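Local atomic coordinates of B-agarase (Saccharophagus degradans, PDB entry 4BQ2), a protein that hydrolyses beta-1,4 linkages of agarose as a family 50 glycoside hydrolase, acting as an exo-beta-agarase from the ends of the chains. Residues 318-326 against 358-366. Numbering follows the deposited sequence.
Sequences EDSKGLMAV and HYNYRRSAH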
loop_
_atom_site.group_PDB
_atom_site.type_symbol
_atom_site.label_atom_id
_atom_site.label_comp_id
_atom_site.label_asym_id
_atom_site.label_seq_id
_atom_site.Cartn_x
_atom_site.Cartn_y
_atom_site.Cartn_z
ATOM N N GLU A 318 7.998 -13.242 8.718
ATOM C CA GLU A 318 7.975 -14.262 7.666
ATOM C C GLU A 318 7.836 -13.634 6.289
ATOM O O GLU A 318 8.518 -14.038 5.354
ATOM C CB GLU A 318 6.857 -15.293 7.925
ATOM C CG GLU A 318 6.857 -16.473 6.936
ATOM C CD GLU A 318 7.993 -17.492 7.161
ATOM O OE1 GLU A 318 8.898 -17.237 8.015
ATOM O OE2 GLU A 318 7.994 -18.557 6.466
ATOM N N ASP A 319 6.974 -12.622 6.172
ATOM C CA ASP A 319 6.780 -11.908 4.909
ATOM C C ASP A 319 8.083 -11.315 4.305
ATOM O O ASP A 319 8.222 -11.185 3.085
ATOM C CB ASP A 319 5.723 -10.812 5.104
ATOM C CG ASP A 319 6.195 -9.716 6.036
ATOM O OD1 ASP A 319 6.801 -8.721 5.530
ATOM O OD2 ASP A 319 5.954 -9.847 7.256
ATOM N N SER A 320 9.047 -10.997 5.171
ATOM C CA SER A 320 10.276 -10.291 4.779
ATOM C C SER A 320 11.494 -11.214 4.809
ATOM O O SER A 320 12.618 -10.766 4.576
ATOM C CB SER A 320 10.518 -9.066 5.689
ATOM O OG SER A 320 9.512 -8.083 5.494
ATOM N N LYS A 321 11.264 -12.512 5.024
ATOM C CA LYS A 321 12.345 -13.499 4.984
ATOM C C LYS A 321 12.855 -13.711 3.571
ATOM O O LYS A 321 12.160 -13.426 2.603
ATOM C CB LYS A 321 11.907 -14.841 5.597
ATOM C CG LYS A 321 11.600 -14.725 7.091
ATOM C CD LYS A 321 12.866 -14.726 7.929
ATOM C CE LYS A 321 13.428 -16.144 8.100
ATOM N NZ LYS A 321 14.707 -16.115 8.867
ATOM N N GLY A 322 14.081 -14.200 3.452
ATOM C CA GLY A 322 14.571 -14.613 2.130
ATOM C C GLY A 322 13.643 -15.688 1.579
ATOM O O GLY A 322 12.906 -16.328 2.355
ATOM N N LEU A 323 13.667 -15.885 0.260
ATOM C CA LEU A 323 13.007 -17.056 -0.360
ATOM C C LEU A 323 13.608 -18.364 0.212
ATOM O O LEU A 323 14.834 -18.521 0.273
ATOM C CB LEU A 323 13.098 -17.020 -1.893
ATOM C CG LEU A 323 12.342 -15.893 -2.631
ATOM C CD1 LEU A 323 12.447 -16.046 -4.149
ATOM C CD2 LEU A 323 10.873 -15.834 -2.218
ATOM N N MET A 324 12.746 -19.277 0.656
ATOM C CA MET A 324 13.216 -20.484 1.350
ATOM C C MET A 324 13.656 -21.570 0.362
ATOM O O MET A 324 12.881 -21.972 -0.509
ATOM C CB MET A 324 12.129 -21.029 2.282
ATOM C CG MET A 324 12.599 -22.210 3.126
ATOM S SD MET A 324 11.290 -23.018 4.072
ATOM C CE MET A 324 10.913 -21.798 5.316
ATOM N N ALA A 325 14.887 -22.051 0.514
ATOM C CA ALA A 325 15.396 -23.114 -0.357
ATOM C C ALA A 325 14.642 -24.399 -0.036
ATOM O O ALA A 325 14.775 -24.950 1.049
ATOM C CB ALA A 325 16.901 -23.304 -0.173
ATOM N N VAL A 326 13.833 -24.857 -0.983
ATOM C CA VAL A 326 13.019 -26.057 -0.790
ATOM C C VAL A 326 13.860 -27.316 -1.086
ATOM O O VAL A 326 14.394 -27.454 -2.192
ATOM C CB VAL A 326 11.760 -26.019 -1.675
ATOM C CG1 VAL A 326 11.051 -27.355 -1.648
ATOM C CG2 VAL A 326 10.817 -24.896 -1.229
ATOM N N HIS A 358 13.534 -21.922 -7.818
ATOM C CA HIS A 358 12.783 -20.691 -7.638
ATOM C C HIS A 358 11.495 -20.924 -6.847
ATOM O O HIS A 358 10.691 -20.013 -6.671
ATOM C CB HIS A 358 12.609 -19.932 -8.971
ATOM C CG HIS A 358 13.917 -19.636 -9.651
ATOM N ND1 HIS A 358 14.744 -18.603 -9.257
ATOM C CD2 HIS A 358 14.566 -20.270 -10.655
ATOM C CE1 HIS A 358 15.833 -18.602 -10.003
ATOM N NE2 HIS A 358 15.752 -19.605 -10.860
ATOM N N TYR A 359 11.321 -22.154 -6.364
ATOM C CA TYR A 359 10.299 -22.462 -5.373
ATOM C C TYR A 359 10.603 -21.782 -4.036
ATOM O O TYR A 359 11.763 -21.530 -3.698
ATOM C CB TYR A 359 10.160 -23.965 -5.174
ATOM C CG TYR A 359 9.338 -24.643 -6.255
ATOM C CD1 TYR A 359 7.967 -24.401 -6.369
ATOM C CD2 TYR A 359 9.928 -25.552 -7.152
ATOM C CE1 TYR A 359 7.211 -25.021 -7.357
ATOM C CE2 TYR A 359 9.174 -26.169 -8.138
ATOM C CZ TYR A 359 7.819 -25.904 -8.226
ATOM O OH TYR A 359 7.070 -26.519 -9.215
ATOM N N ASN A 360 9.538 -21.484 -3.303
ATOM C CA ASN A 360 9.596 -20.827 -2.004
ATOM C C ASN A 360 8.622 -21.584 -1.102
ATOM O O ASN A 360 7.749 -22.335 -1.594
ATOM C CB ASN A 360 9.173 -19.351 -2.158
ATOM C CG ASN A 360 9.184 -18.577 -0.836
ATOM O OD1 ASN A 360 9.994 -18.839 0.054
ATOM N ND2 ASN A 360 8.286 -17.605 -0.715
ATOM N N TYR A 361 8.781 -21.423 0.207
ATOM C CA TYR A 361 7.767 -21.895 1.144
ATOM C C TYR A 361 7.511 -20.823 2.201
ATOM O O TYR A 361 8.451 -20.345 2.843
ATOM C CB TYR A 361 8.175 -23.209 1.813
ATOM C CG TYR A 361 7.026 -23.811 2.591
ATOM C CD1 TYR A 361 6.109 -24.668 1.966
ATOM C CD2 TYR A 361 6.814 -23.488 3.940
ATOM C CE1 TYR A 361 5.040 -25.200 2.671
ATOM C CE2 TYR A 361 5.733 -24.019 4.648
ATOM C CZ TYR A 361 4.848 -24.868 4.000
ATOM O OH TYR A 361 3.767 -25.393 4.689
ATOM N N ARG A 362 6.251 -20.450 2.394
ATOM C CA ARG A 362 5.921 -19.530 3.481
ATOM C C ARG A 362 5.199 -20.276 4.607
ATOM O O ARG A 362 4.338 -21.099 4.341
ATOM C CB ARG A 362 5.102 -18.351 2.947
ATOM C CG ARG A 362 5.912 -17.371 2.097
ATOM C CD ARG A 362 7.209 -16.927 2.788
ATOM N NE ARG A 362 7.821 -15.762 2.136
ATOM C CZ ARG A 362 9.126 -15.504 2.109
ATOM N NH1 ARG A 362 10.015 -16.331 2.674
ATOM N NH2 ARG A 362 9.556 -14.410 1.479
ATOM N N ARG A 363 5.564 -20.007 5.861
ATOM C CA ARG A 363 4.992 -20.753 6.996
ATOM C C ARG A 363 3.796 -20.031 7.583
ATOM O O ARG A 363 3.088 -20.573 8.428
ATOM C CB ARG A 363 6.066 -21.053 8.041
ATOM C CG ARG A 363 7.216 -21.865 7.455
ATOM C CD ARG A 363 8.449 -21.755 8.330
ATOM N NE ARG A 363 9.235 -20.557 8.006
ATOM C CZ ARG A 363 10.511 -20.370 8.348
ATOM N NH1 ARG A 363 11.185 -21.306 9.036
ATOM N NH2 ARG A 363 11.125 -19.244 7.997
ATOM N N SER A 364 3.546 -18.823 7.098
ATOM C CA SER A 364 2.362 -18.069 7.500
ATOM C C SER A 364 1.934 -17.154 6.353
ATOM O O SER A 364 2.648 -17.025 5.350
ATOM C CB SER A 364 2.644 -17.244 8.753
ATOM O OG SER A 364 3.686 -16.325 8.486
ATOM N N ALA A 365 0.761 -16.537 6.499
ATOM C CA ALA A 365 0.247 -15.589 5.518
ATOM C C ALA A 365 -0.608 -14.607 6.288
ATOM O O ALA A 365 -1.140 -14.958 7.340
ATOM C CB ALA A 365 -0.602 -16.302 4.469
ATOM N N HIS A 366 -0.752 -13.384 5.785
ATOM C CA HIS A 366 -1.636 -12.426 6.458
ATOM C C HIS A 366 -3.074 -12.772 6.109
ATOM O O HIS A 366 -3.951 -12.791 6.982
ATOM C CB HIS A 366 -1.318 -10.991 6.044
ATOM C CG HIS A 366 -2.380 -9.997 6.414
ATOM N ND1 HIS A 366 -2.373 -9.297 7.611
ATOM C CD2 HIS A 366 -3.465 -9.562 5.733
ATOM C CE1 HIS A 366 -3.407 -8.467 7.636
ATOM N NE2 HIS A 366 -4.082 -8.608 6.509
HETATM O O HOH W 1 9.852 -18.527 4.410
HETATM O O HOH W 2 6.681 -13.224 1.796
#
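Glu318 and Arg363 form a side-on salt bridge where the 3-10 turn and loop of 318-326 run past strand 359-362, an outermost strand of a small antiparallel sheet. Arg363 NE reaches Glu318 OE2 at 2.8 Å, nearly straight (176°) and in the guanidinium plane, while NH2 meets the syn lone pair of OE1. The backbone N of Arg363 also donates to OE2, from the same face of the carboxylate as NE. Arg310 pairs with OE1, so two arginines probably favour the charged carboxylate.

Backbone carbonyls hold the second guanidinium. Arg362 NH1 donates to Gly322 O (2.9 Å) and NH2 to Lys321 O (3.0 Å); NH2 also reaches Ser292 O. Glu318 O lies over the centre of one face, and Asn360 ND2 over the rim of the opposite one. One water accepts from Arg362 NH1 and donates to Glu318 OE2 and Tyr361 O; another joins Arg362 NE to Asp319 O.

Asn360, its CG anti to the backbone N (chi1 179°), directs OD1 to Met324 N at 2.9 Å, and its ND2 bonds Ser295.

Among apolar contacts, Val326 CG2 packs on Tyr359 CB, and Met324 SD lies 3.9 Å from Tyr361 CB. The bend at chi3 (-71°) sets Met324 CE over the guanidinium centre of Arg363, 3.4 Å from CZ.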